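PDB 1RLI: putative NAD(P)H-dependent FMN-containing oxidoreductase YwqN, which is a putative NAD(P)H-dependent oxidoreductase that probably uses FMN as its cofactor and belongs to the SsuE family of flavodoxin-like flavoproteins. Local coordinates for residues I6-G11 with K25-F30; T19-E24 with G162-D167; H73-A78 with M146-K151; G152-E157 with S175-R180. One frame throughout, in Å; residues are numbered along the deposited sequence.

Contact 1 (I6-G11 with K25-F30); sequences IAVING and KAVQGF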
loop_
_atom_site.group_PDB
_atom_site.type_symbol
_atom_site.label_atom_id
_atom_site.label_comp_id
_atom_site.label_asym_id
_atom_site.label_seq_id
_atom_site.Cartn_x
_atom_site.Cartn_y
_atom_site.Cartn_z
ATOM N N ILE D 6 0.682 19.430 -22.702
ATOM C CA ILE D 6 0.367 18.111 -22.128
ATOM C C ILE D 6 0.998 16.968 -22.937
ATOM O O ILE D 6 0.949 16.967 -24.164
ATOM C CB ILE D 6 -1.154 17.815 -22.130
ATOM C CG1 ILE D 6 -1.901 18.814 -21.253
ATOM C CG2 ILE D 6 -1.407 16.400 -21.626
ATOM C CD1 ILE D 6 -3.403 18.667 -21.341
ATOM N N ALA D 7 1.559 15.979 -22.246
ATOM C CA ALA D 7 2.129 14.824 -22.926
ATOM C C ALA D 7 1.464 13.569 -22.382
ATOM O O ALA D 7 1.198 13.480 -21.183
ATOM C CB ALA D 7 3.634 14.739 -22.674
ATOM N N VAL D 8 1.156 12.636 -23.271
ATOM C CA VAL D 8 0.607 11.364 -22.852
ATOM C C VAL D 8 1.694 10.369 -23.201
ATOM O O VAL D 8 2.080 10.248 -24.367
ATOM C CB VAL D 8 -0.673 10.973 -23.609
ATOM C CG1 VAL D 8 -1.047 9.541 -23.239
ATOM C CG2 VAL D 8 -1.801 11.901 -23.249
ATOM N N ILE D 9 2.209 9.687 -22.183
ATOM C CA ILE D 9 3.264 8.689 -22.365
ATOM C C ILE D 9 2.557 7.351 -22.301
ATOM O O ILE D 9 2.187 6.866 -21.224
ATOM C CB ILE D 9 4.303 8.802 -21.243
ATOM C CG1 ILE D 9 4.925 10.204 -21.287
ATOM C CG2 ILE D 9 5.368 7.726 -21.400
ATOM C CD1 ILE D 9 5.715 10.537 -20.084
ATOM N N ASN D 10 2.387 6.751 -23.471
ATOM C CA ASN D 10 1.651 5.505 -23.582
ATOM C C ASN D 10 2.546 4.275 -23.620
ATOM O O ASN D 10 3.290 4.078 -24.579
ATOM C CB ASN D 10 0.797 5.579 -24.847
ATOM C CG ASN D 10 -0.197 4.462 -24.942
ATOM O OD1 ASN D 10 -0.017 3.406 -24.349
ATOM N ND2 ASN D 10 -1.264 4.685 -25.710
ATOM N N GLY D 11 2.453 3.449 -22.572
ATOM C CA GLY D 11 3.249 2.241 -22.492
ATOM C C GLY D 11 2.407 1.013 -22.778
ATOM O O GLY D 11 2.770 -0.104 -22.418
ATOM N N LYS D 25 -9.841 10.157 -23.709
ATOM C CA LYS D 25 -10.933 10.760 -22.949
ATOM C C LYS D 25 -10.367 11.847 -22.035
ATOM O O LYS D 25 -10.982 12.903 -21.841
ATOM C CB LYS D 25 -11.639 9.704 -22.085
ATOM C CG LYS D 25 -12.197 8.519 -22.862
ATOM C CD LYS D 25 -13.451 8.874 -23.645
ATOM C CE LYS D 25 -14.627 9.121 -22.710
ATOM N NZ LYS D 25 -15.917 9.278 -23.441
ATOM N N ALA D 26 -9.186 11.585 -21.477
ATOM C CA ALA D 26 -8.557 12.540 -20.581
ATOM C C ALA D 26 -8.020 13.789 -21.281
ATOM O O ALA D 26 -8.157 14.894 -20.756
ATOM C CB ALA D 26 -7.426 11.851 -19.785
ATOM N N VAL D 27 -7.426 13.623 -22.461
ATOM C CA VAL D 27 -6.844 14.751 -23.190
ATOM C C VAL D 27 -7.615 15.187 -24.432
ATOM O O VAL D 27 -7.062 15.895 -25.282
ATOM C CB VAL D 27 -5.393 14.447 -23.647
ATOM C CG1 VAL D 27 -4.518 14.124 -22.448
ATOM C CG2 VAL D 27 -5.395 13.298 -24.637
ATOM N N GLN D 28 -8.872 14.764 -24.546
ATOM C CA GLN D 28 -9.703 15.117 -25.697
ATOM C C GLN D 28 -9.688 16.622 -26.000
ATOM O O GLN D 28 -9.895 17.448 -25.109
ATOM C CB GLN D 28 -11.139 14.657 -25.447
ATOM C CG GLN D 28 -12.070 14.855 -26.625
ATOM C CD GLN D 28 -13.466 14.335 -26.347
ATOM O OE1 GLN D 28 -14.114 14.743 -25.378
ATOM N NE2 GLN D 28 -13.939 13.430 -27.198
ATOM N N GLY D 29 -9.418 16.980 -27.255
ATOM C CA GLY D 29 -9.415 18.386 -27.630
ATOM C C GLY D 29 -8.084 19.105 -27.554
ATOM O O GLY D 29 -7.799 19.989 -28.365
ATOM N N PHE D 30 -7.261 18.739 -26.577
ATOM C CA PHE D 30 -5.949 19.359 -26.423
ATOM C C PHE D 30 -4.996 18.980 -27.543
ATOM O O PHE D 30 -5.171 17.965 -28.204
ATOM C CB PHE D 30 -5.321 18.945 -25.094
ATOM C CG PHE D 30 -5.895 19.647 -23.915
ATOM C CD1 PHE D 30 -6.702 18.969 -23.007
ATOM C CD2 PHE D 30 -5.606 20.988 -23.690
ATOM C CE1 PHE D 30 -7.207 19.623 -21.880
ATOM C CE2 PHE D 30 -6.106 21.653 -22.568
ATOM C CZ PHE D 30 -6.909 20.960 -21.660
#

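Contact 2 (T19-E24 with G162-D167); sequences TDVLAE and GDILRD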
loop_
_atom_site.group_PDB
_atom_site.type_symbol
_atom_site.label_atom_id
_atom_site.label_comp_id
_atom_site.label_asym_id
_atom_site.label_seq_id
_atom_site.Cartn_x
_atom_site.Cartn_y
_atom_site.Cartn_z
ATOM N N THR D 19 -5.839 1.386 -23.022
ATOM C CA THR D 19 -4.993 2.459 -22.554
ATOM C C THR D 19 -5.122 3.678 -23.461
ATOM O O THR D 19 -5.244 4.808 -22.983
ATOM C CB THR D 19 -3.521 1.990 -22.497
ATOM O OG1 THR D 19 -3.376 1.029 -21.439
ATOM C CG2 THR D 19 -2.600 3.152 -22.259
ATOM N N ASP D 20 -5.087 3.445 -24.769
ATOM C CA ASP D 20 -5.212 4.533 -25.737
ATOM C C ASP D 20 -6.557 5.224 -25.595
ATOM O O ASP D 20 -6.648 6.455 -25.570
ATOM C CB ASP D 20 -5.100 4.004 -27.168
ATOM C CG ASP D 20 -3.728 3.462 -27.489
ATOM O OD1 ASP D 20 -3.251 3.719 -28.616
ATOM O OD2 ASP D 20 -3.134 2.776 -26.630
ATOM N N VAL D 21 -7.601 4.412 -25.514
ATOM C CA VAL D 21 -8.961 4.907 -25.383
ATOM C C VAL D 21 -9.140 5.789 -24.150
ATOM O O VAL D 21 -9.652 6.896 -24.257
ATOM C CB VAL D 21 -9.969 3.729 -25.326
ATOM C CG1 VAL D 21 -11.365 4.241 -25.006
ATOM C CG2 VAL D 21 -9.971 2.981 -26.662
ATOM N N LEU D 22 -8.720 5.304 -22.977
ATOM C CA LEU D 22 -8.877 6.091 -21.765
ATOM C C LEU D 22 -8.081 7.382 -21.811
ATOM O O LEU D 22 -8.534 8.409 -21.315
ATOM C CB LEU D 22 -8.452 5.294 -20.525
ATOM C CG LEU D 22 -9.497 4.377 -19.900
ATOM C CD1 LEU D 22 -8.946 3.730 -18.626
ATOM C CD2 LEU D 22 -10.739 5.199 -19.575
ATOM N N ALA D 23 -6.893 7.327 -22.407
ATOM C CA ALA D 23 -6.054 8.516 -22.493
ATOM C C ALA D 23 -6.722 9.584 -23.345
ATOM O O ALA D 23 -6.683 10.768 -23.010
ATOM C CB ALA D 23 -4.697 8.166 -23.068
ATOM N N GLU D 24 -7.343 9.164 -24.444
ATOM C CA GLU D 24 -8.011 10.118 -25.321
ATOM C C GLU D 24 -9.144 10.851 -24.609
ATOM O O GLU D 24 -9.380 12.030 -24.869
ATOM C CB GLU D 24 -8.536 9.418 -26.572
ATOM C CG GLU D 24 -9.117 10.371 -27.611
ATOM C CD GLU D 24 -8.120 11.433 -28.060
ATOM O OE1 GLU D 24 -6.956 11.076 -28.353
ATOM O OE2 GLU D 24 -8.503 12.623 -28.131
ATOM N N GLY D 162 -10.939 -2.597 -26.507
ATOM C CA GLY D 162 -12.273 -2.030 -26.516
ATOM C C GLY D 162 -13.200 -2.363 -25.360
ATOM O O GLY D 162 -14.274 -1.775 -25.250
ATOM N N ASP D 163 -12.816 -3.281 -24.481
ATOM C CA ASP D 163 -13.723 -3.607 -23.395
ATOM C C ASP D 163 -13.766 -2.528 -22.318
ATOM O O ASP D 163 -14.620 -2.574 -21.433
ATOM C CB ASP D 163 -13.385 -4.980 -22.797
ATOM C CG ASP D 163 -12.170 -4.950 -21.907
ATOM O OD1 ASP D 163 -11.207 -4.226 -22.235
ATOM O OD2 ASP D 163 -12.177 -5.670 -20.885
ATOM N N ILE D 164 -12.868 -1.546 -22.392
ATOM C CA ILE D 164 -12.880 -0.473 -21.395
ATOM C C ILE D 164 -14.127 0.387 -21.577
ATOM O O ILE D 164 -14.630 0.989 -20.622
ATOM C CB ILE D 164 -11.631 0.445 -21.482
ATOM C CG1 ILE D 164 -11.617 1.393 -20.280
ATOM C CG2 ILE D 164 -11.645 1.271 -22.768
ATOM C CD1 ILE D 164 -11.426 0.686 -18.945
ATOM N N LEU D 165 -14.623 0.436 -22.809
ATOM C CA LEU D 165 -15.819 1.204 -23.130
ATOM C C LEU D 165 -17.017 0.718 -22.309
ATOM O O LEU D 165 -18.054 1.377 -22.257
ATOM C CB LEU D 165 -16.121 1.088 -24.626
ATOM C CG LEU D 165 -15.005 1.607 -25.538
ATOM C CD1 LEU D 165 -15.300 1.260 -26.983
ATOM C CD2 LEU D 165 -14.868 3.114 -25.363
ATOM N N ARG D 166 -16.857 -0.432 -21.664
ATOM C CA ARG D 166 -17.907 -1.005 -20.833
ATOM C C ARG D 166 -17.741 -0.567 -19.372
ATOM O O ARG D 166 -18.641 -0.756 -18.549
ATOM C CB ARG D 166 -17.873 -2.529 -20.949
ATOM C CG ARG D 166 -18.905 -3.258 -20.115
ATOM C CD ARG D 166 -19.020 -4.705 -20.563
ATOM N NE ARG D 166 -17.711 -5.335 -20.710
ATOM C CZ ARG D 166 -17.529 -6.596 -21.089
ATOM N NH1 ARG D 166 -18.576 -7.366 -21.358
ATOM N NH2 ARG D 166 -16.299 -7.083 -21.210
ATOM N N ASP D 167 -16.588 0.023 -19.055
ATOM C CA ASP D 167 -16.306 0.498 -17.702
ATOM C C ASP D 167 -16.668 1.987 -17.652
ATOM O O ASP D 167 -15.796 2.860 -17.678
ATOM C CB ASP D 167 -14.820 0.301 -17.377
ATOM C CG ASP D 167 -14.498 0.548 -15.910
ATOM O OD1 ASP D 167 -15.274 1.261 -15.227
ATOM O OD2 ASP D 167 -13.453 0.043 -15.442
#

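Contact 3 (H73-A78 with M146-K151); sequences HILIFA and MGMSFK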
loop_
_atom_site.group_PDB
_atom_site.type_symbol
_atom_site.label_atom_id
_atom_site.label_comp_id
_atom_site.label_asym_id
_atom_site.label_seq_id
_atom_site.Cartn_x
_atom_site.Cartn_y
_atom_site.Cartn_z
ATOM N N HIS D 73 4.199 20.651 -19.373
ATOM C CA HIS D 73 3.977 20.905 -17.954
ATOM C C HIS D 73 3.181 19.788 -17.282
ATOM O O HIS D 73 3.326 19.541 -16.084
ATOM C CB HIS D 73 3.222 22.227 -17.763
ATOM C CG HIS D 73 3.076 22.633 -16.331
ATOM N ND1 HIS D 73 1.858 22.935 -15.761
ATOM C CD2 HIS D 73 3.997 22.792 -15.352
ATOM C CE1 HIS D 73 2.035 23.264 -14.495
ATOM N NE2 HIS D 73 3.324 23.186 -14.221
ATOM N N ILE D 74 2.325 19.135 -18.062
ATOM C CA ILE D 74 1.482 18.065 -17.530
ATOM C C ILE D 74 1.859 16.754 -18.193
ATOM O O ILE D 74 1.925 16.659 -19.421
ATOM C CB ILE D 74 -0.014 18.334 -17.806
ATOM C CG1 ILE D 74 -0.468 19.576 -17.030
ATOM C CG2 ILE D 74 -0.839 17.109 -17.424
ATOM C CD1 ILE D 74 -1.877 20.077 -17.443
ATOM N N LEU D 75 2.113 15.737 -17.384
ATOM C CA LEU D 75 2.472 14.434 -17.942
ATOM C C LEU D 75 1.467 13.372 -17.519
ATOM O O LEU D 75 1.213 13.216 -16.322
ATOM C CB LEU D 75 3.857 13.999 -17.459
ATOM C CG LEU D 75 5.041 14.939 -17.692
ATOM C CD1 LEU D 75 6.328 14.234 -17.205
ATOM C CD2 LEU D 75 5.139 15.298 -19.166
ATOM N N ILE D 76 0.922 12.640 -18.493
ATOM C CA ILE D 76 -0.021 11.559 -18.213
ATOM C C ILE D 76 0.631 10.233 -18.579
ATOM O O ILE D 76 0.956 9.986 -19.735
ATOM C CB ILE D 76 -1.339 11.721 -19.016
ATOM C CG1 ILE D 76 -2.000 13.034 -18.600
ATOM C CG2 ILE D 76 -2.281 10.544 -18.728
ATOM C CD1 ILE D 76 -3.232 13.419 -19.399
ATOM N N PHE D 77 0.845 9.392 -17.571
ATOM C CA PHE D 77 1.477 8.091 -17.796
ATOM C C PHE D 77 0.352 7.105 -17.936
ATOM O O PHE D 77 -0.408 6.905 -16.996
ATOM C CB PHE D 77 2.356 7.743 -16.600
ATOM C CG PHE D 77 3.559 8.621 -16.475
ATOM C CD1 PHE D 77 4.764 8.259 -17.064
ATOM C CD2 PHE D 77 3.474 9.846 -15.816
ATOM C CE1 PHE D 77 5.867 9.114 -16.994
ATOM C CE2 PHE D 77 4.569 10.693 -15.749
ATOM C CZ PHE D 77 5.767 10.320 -16.343
ATOM N N ALA D 78 0.240 6.494 -19.109
ATOM C CA ALA D 78 -0.834 5.541 -19.365
ATOM C C ALA D 78 -0.252 4.155 -19.538
ATOM O O ALA D 78 0.638 3.946 -20.365
ATOM C CB ALA D 78 -1.608 5.957 -20.617
ATOM N N MET D 146 10.926 12.599 -7.581
ATOM C CA MET D 146 11.217 13.590 -8.604
ATOM C C MET D 146 10.638 14.954 -8.241
ATOM O O MET D 146 10.869 15.923 -8.951
ATOM C CB MET D 146 10.655 13.145 -9.960
ATOM C CG MET D 146 11.278 11.881 -10.544
ATOM S SD MET D 146 13.055 11.995 -10.898
ATOM C CE MET D 146 13.085 13.093 -12.359
ATOM N N GLY D 147 9.893 15.022 -7.142
ATOM C CA GLY D 147 9.292 16.280 -6.724
ATOM C C GLY D 147 8.078 16.657 -7.542
ATOM O O GLY D 147 7.550 17.769 -7.438
ATOM N N MET D 148 7.621 15.722 -8.360
ATOM C CA MET D 148 6.465 15.929 -9.217
ATOM C C MET D 148 5.166 15.752 -8.437
ATOM O O MET D 148 5.039 14.819 -7.655
ATOM C CB MET D 148 6.514 14.913 -10.357
ATOM C CG MET D 148 7.827 14.971 -11.154
ATOM S SD MET D 148 8.111 13.509 -12.173
ATOM C CE MET D 148 6.676 13.681 -13.316
ATOM N N SER D 149 4.204 16.642 -8.660
ATOM C CA SER D 149 2.922 16.540 -7.981
ATOM C C SER D 149 2.053 15.476 -8.665
ATOM O O SER D 149 1.790 15.551 -9.857
ATOM C CB SER D 149 2.196 17.885 -8.010
ATOM O OG SER D 149 2.967 18.868 -7.345
ATOM N N PHE D 150 1.602 14.506 -7.881
ATOM C CA PHE D 150 0.770 13.409 -8.377
ATOM C C PHE D 150 -0.636 13.906 -8.181
ATOM O O PHE D 150 -1.188 13.796 -7.080
ATOM C CB PHE D 150 1.030 12.150 -7.532
ATOM C CG PHE D 150 0.460 10.884 -8.111
ATOM C CD1 PHE D 150 -0.188 10.877 -9.344
ATOM C CD2 PHE D 150 0.587 9.689 -7.416
ATOM C CE1 PHE D 150 -0.713 9.662 -9.875
ATOM C CE2 PHE D 150 0.083 8.493 -7.928
ATOM C CZ PHE D 150 -0.566 8.476 -9.153
ATOM N N LYS D 151 -1.199 14.450 -9.267
ATOM C CA LYS D 151 -2.516 15.082 -9.279
ATOM C C LYS D 151 -3.750 14.196 -9.381
ATOM O O LYS D 151 -4.826 14.600 -8.943
ATOM C CB LYS D 151 -2.567 16.107 -10.406
ATOM C CG LYS D 151 -1.549 17.240 -10.266
ATOM C CD LYS D 151 -1.840 18.091 -9.040
ATOM C CE LYS D 151 -0.992 19.364 -9.038
ATOM N NZ LYS D 151 -1.168 20.168 -7.795
#

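Contact 4 (G152-E157 with S175-R180); sequences GYVLGE and SRLLKR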
loop_
_atom_site.group_PDB
_atom_site.type_symbol
_atom_site.label_atom_id
_atom_site.label_comp_id
_atom_site.label_asym_id
_atom_site.label_seq_id
_atom_site.Cartn_x
_atom_site.Cartn_y
_atom_site.Cartn_z
ATOM N N GLY D 152 -3.627 13.011 -9.961
ATOM C CA GLY D 152 -4.807 12.159 -10.048
ATOM C C GLY D 152 -4.524 10.926 -10.870
ATOM O O GLY D 152 -3.478 10.851 -11.510
ATOM N N TYR D 153 -5.437 9.957 -10.837
ATOM C CA TYR D 153 -5.267 8.733 -11.618
ATOM C C TYR D 153 -6.620 8.119 -11.877
ATOM O O TYR D 153 -7.633 8.531 -11.304
ATOM C CB TYR D 153 -4.418 7.705 -10.859
ATOM C CG TYR D 153 -5.056 7.261 -9.561
ATOM C CD1 TYR D 153 -5.962 6.191 -9.519
ATOM C CD2 TYR D 153 -4.802 7.966 -8.379
ATOM C CE1 TYR D 153 -6.599 5.845 -8.313
ATOM C CE2 TYR D 153 -5.427 7.627 -7.189
ATOM C CZ TYR D 153 -6.316 6.578 -7.162
ATOM O OH TYR D 153 -6.912 6.282 -5.947
ATOM N N VAL D 154 -6.620 7.123 -12.750
ATOM C CA VAL D 154 -7.804 6.363 -13.056
ATOM C C VAL D 154 -7.402 4.886 -13.158
ATOM O O VAL D 154 -6.417 4.552 -13.822
ATOM C CB VAL D 154 -8.444 6.801 -14.415
ATOM C CG1 VAL D 154 -9.664 5.917 -14.709
ATOM C CG2 VAL D 154 -8.848 8.273 -14.357
ATOM N N LEU D 155 -8.127 4.001 -12.467
ATOM C CA LEU D 155 -7.864 2.560 -12.567
ATOM C C LEU D 155 -9.066 2.028 -13.330
ATOM O O LEU D 155 -10.205 2.169 -12.872
ATOM C CB LEU D 155 -7.795 1.901 -11.190
ATOM C CG LEU D 155 -6.485 2.107 -10.421
ATOM C CD1 LEU D 155 -6.677 1.674 -8.964
ATOM C CD2 LEU D 155 -5.373 1.282 -11.073
ATOM N N GLY D 156 -8.813 1.442 -14.496
ATOM C CA GLY D 156 -9.896 0.944 -15.327
ATOM C C GLY D 156 -9.839 -0.555 -15.496
ATOM O O GLY D 156 -8.777 -1.155 -15.397
ATOM N N GLU D 157 -10.982 -1.165 -15.780
ATOM C CA GLU D 157 -11.039 -2.610 -15.929
ATOM C C GLU D 157 -11.166 -3.026 -17.392
ATOM O O GLU D 157 -12.021 -2.526 -18.121
ATOM C CB GLU D 157 -12.214 -3.142 -15.103
ATOM C CG GLU D 157 -12.291 -4.644 -14.985
ATOM C CD GLU D 157 -13.201 -5.066 -13.852
ATOM O OE1 GLU D 157 -14.342 -4.555 -13.785
ATOM O OE2 GLU D 157 -12.775 -5.906 -13.028
ATOM N N SER D 175 -12.445 11.255 -18.243
ATOM C CA SER D 175 -12.890 12.530 -18.803
ATOM C C SER D 175 -12.728 13.649 -17.797
ATOM O O SER D 175 -12.528 14.802 -18.165
ATOM C CB SER D 175 -14.360 12.460 -19.214
ATOM O OG SER D 175 -14.518 11.615 -20.330
ATOM N N ARG D 176 -12.826 13.312 -16.516
ATOM C CA ARG D 176 -12.692 14.317 -15.478
ATOM C C ARG D 176 -11.330 14.262 -14.817
ATOM O O ARG D 176 -11.140 14.817 -13.741
ATOM C CB ARG D 176 -13.803 14.117 -14.440
ATOM C CG ARG D 176 -15.199 14.184 -15.063
ATOM C CD ARG D 176 -16.290 13.832 -14.067
ATOM N NE ARG D 176 -17.619 14.124 -14.609
ATOM C CZ ARG D 176 -18.180 13.485 -15.630
ATOM N NH1 ARG D 176 -17.539 12.493 -16.241
ATOM N NH2 ARG D 176 -19.385 13.851 -16.051
ATOM N N LEU D 177 -10.373 13.609 -15.467
ATOM C CA LEU D 177 -9.046 13.454 -14.880
ATOM C C LEU D 177 -8.294 14.741 -14.568
ATOM O O LEU D 177 -7.823 14.934 -13.453
ATOM C CB LEU D 177 -8.164 12.600 -15.785
ATOM C CG LEU D 177 -6.818 12.212 -15.158
ATOM C CD1 LEU D 177 -7.037 11.421 -13.858
ATOM C CD2 LEU D 177 -6.038 11.389 -16.162
ATOM N N LEU D 178 -8.163 15.611 -15.558
ATOM C CA LEU D 178 -7.413 16.837 -15.350
ATOM C C LEU D 178 -8.097 17.794 -14.386
ATOM O O LEU D 178 -9.222 18.224 -14.633
ATOM C CB LEU D 178 -7.149 17.523 -16.694
ATOM C CG LEU D 178 -6.175 16.793 -17.629
ATOM C CD1 LEU D 178 -4.907 16.446 -16.871
ATOM C CD2 LEU D 178 -6.807 15.535 -18.154
ATOM N N LYS D 179 -7.412 18.110 -13.285
ATOM C CA LYS D 179 -7.952 19.028 -12.283
ATOM C C LYS D 179 -8.274 20.372 -12.916
ATOM O O LYS D 179 -7.687 20.747 -13.930
ATOM C CB LYS D 179 -6.960 19.240 -11.127
ATOM C CG LYS D 179 -6.868 18.071 -10.150
ATOM C CD LYS D 179 -6.176 18.482 -8.855
ATOM C CE LYS D 179 -6.104 17.320 -7.870
ATOM N NZ LYS D 179 -5.475 17.706 -6.569
ATOM N N ARG D 180 -9.209 21.095 -12.310
ATOM C CA ARG D 180 -9.617 22.392 -12.824
ATOM C C ARG D 180 -9.857 23.391 -11.698
ATOM O O ARG D 180 -9.489 24.574 -11.874
ATOM C CB ARG D 180 -10.882 22.236 -13.668
ATOM C CG ARG D 180 -12.061 21.654 -12.916
ATOM C CD ARG D 180 -13.168 21.230 -13.870
ATOM N NE ARG D 180 -13.633 22.328 -14.715
ATOM C CZ ARG D 180 -14.636 22.226 -15.581
ATOM N NH1 ARG D 180 -15.284 21.076 -15.717
ATOM N NH2 ARG D 180 -14.991 23.275 -16.315
#

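Contact 1 (I6-G11 with K25-F30)
The first beta-alpha-beta unit of the flavodoxin-like fold packs here against itself: I6 and V8 of strand 6-10 meet V27 and F30, where helix 18-27 runs out and the chain turns back toward strand 33-41. The CD1 methyl of I6 sits almost squarely over one face of the F30 ring, 3.7 Å from the ring centroid and only 13° off the ring normal, a CH-pi contact. I6 reaches that far because CG1 lies anti to its own carbonyl carbon (chi1 -63°) and CD1 continues the chain in extended form (chi2 174°). Its other branch turns to V27, with I6 CG2 3.9 Å from V27 CG1. The same V27 methyl also takes V8, whose CG2 is 3.6 Å from V27 CG1, so V27 CG1 is shared by two side chains that leave the same face of the strand. A type II turn from V27 to F30, closed by a bond of 3.1 Å from F30 N to V27 O, brings the phenyl ring back over I6. Strand 6-10 runs between strands 33-41 and 74-80; I76 of the latter packs on V27 and I74 on I6, while A23, one turn earlier in helix 18-27, touches V8.

Contact 2 (T19-E24 with G162-D167)
V21 and L22, consecutive residues of helix 18-27, close on I164 and L165 of the short 3-10 segment 163-166. Along the helix, T19 comes first and packs on N10, and D20 follows, its OD1 taking S15 N and its OD2 taking N10 ND2, linking the first turn of the helix to the end of strand 6-10. V21 then makes the outer half of the contact. Its CG1 methyl, anti to the backbone N (chi1 173°), touches two branches, 3.7 Å from I164 CG2 and 3.7 Å from L165 CD2; the valine passes I164 in the opposite sense but crosses L165 at nearly a right angle. L22 supplies the inner half. Its CG methine comes to 3.7 Å from I164 CG1, and its CD1 is 3.9 Å from I164 CD1, the two chains again crossing almost perpendicularly. I164 thus splits its branches, CG2 to V21 and the CG1-CD1 arm to L22, while L22 goes on to L171 and A174 of helix 168-175 and to I121 and V123 of the sheet. I164 N is bonded to N18 OD1, and D167, at the end of the segment, accepts from A170 N on OD1 and from E157 N on OD2. In this flavodoxin-like fold the loop after strand 149-157 thus packs its 3-10 turn on helix 18-27 through aliphatic side chains, then starts helix 168-175 at an Asp N-cap.

Contact 3 (H73-A78 with M146-K151)
The terminal methyl of M148 carries this contact, its CE lying 3.9 Å from L75 CD1 and 4.4 Å from F77 CE2. Toward F77 it comes at the ring edge, near the ring plane; the leucine and methionine chains cross at about a right angle. L75 and F77 are two residues apart on strand 74-80, so they leave the same side of it, and CE dips toward both. M148 delivers that methyl by running out from CA through an extended CB-CG-SD stretch (chi2 163°) and then bending at the last torsion (chi3 64°). Around this small apolar cluster, F143 of helix 133-146 touches M148 and meets the F77 ring with the planes at about 40°, while M113 of helix 109-114 packs on both L75 and M148. Just before M148, G147, with positive phi, ends helix 133-146 in a Schellman motif, and the chain passes from there into strand 149-157. Further out, H73 at the start of the other segment is one of two residues, with K5, that hold a platinum ion. M148 stands just ahead of strand 149-157, which is not a neighbour of strand 74-80: strand 117-124 runs between them, bonded through the backbone of Q117 and Y119 to L75. The contact therefore spans that strand on the sheet face covered by helices 109-114 and 133-146, opposite the face that carries helix 18-27.

Contact 4 (G152-E157 with S175-R180)
L177 presses its CD1 methyl onto the backbone and one side chain of strand 149-157, between G152 and V154. The leucine gets there with CG anti to its backbone N (chi1 -172°) and a second torsion of 59°, which turns CD1 in to meet the strand. The methyl rests 3.7 Å from V154 CG2, 3.7 Å from Y153 N and 3.9 Å from G152 C, so it lies against the peptide link as much as against a side chain. V154 offers CG2 because its first torsion (178°) sets CG1 anti to the backbone N and leaves CG2 anti to the carbonyl carbon; the two side chains cross at a slant. G152 has no side chain to stand between its backbone and the methyl. The Y153 CB points away from L177; its hydroxyl is hydrogen-bonded to K129 O of a second subunit, whose Q169 also touches L177. Strand 149-157 is the outermost strand of the sheet on this side within the chain, paired through V120 and A122 to strand 117-124. The tail after helix 168-175 lies over its face, with L177 reaching on to Y119 and I121 of strand 117-124 and to A26 of helix 18-27.

How the contacts relate
Contacts 1, 3 and 4 reach one sheet, their centres 11 to 12 Å apart, and the centre of contact 2 lies about 12 Å from that of contact 4, 13 Å from contact 1 and 21 Å from contact 3. Helix 18-27 serves contacts 1 and 2, and strand 149-157 serves contacts 3 and 4. Along the chain contact 1 closes before contact 3 opens, contact 3 before contact 4, while contact 2 crosses contacts 1 and 4 and encloses contact 3. Contacts 1 and 3 are tied by backbone pairing of strands 6-10 and 74-80, and contacts 2 and 4 by I164 packing its CD1 on G156 and E157. Together they connect the N-terminal beta-alpha-beta unit to the C-terminal tail across a flavodoxin-like core.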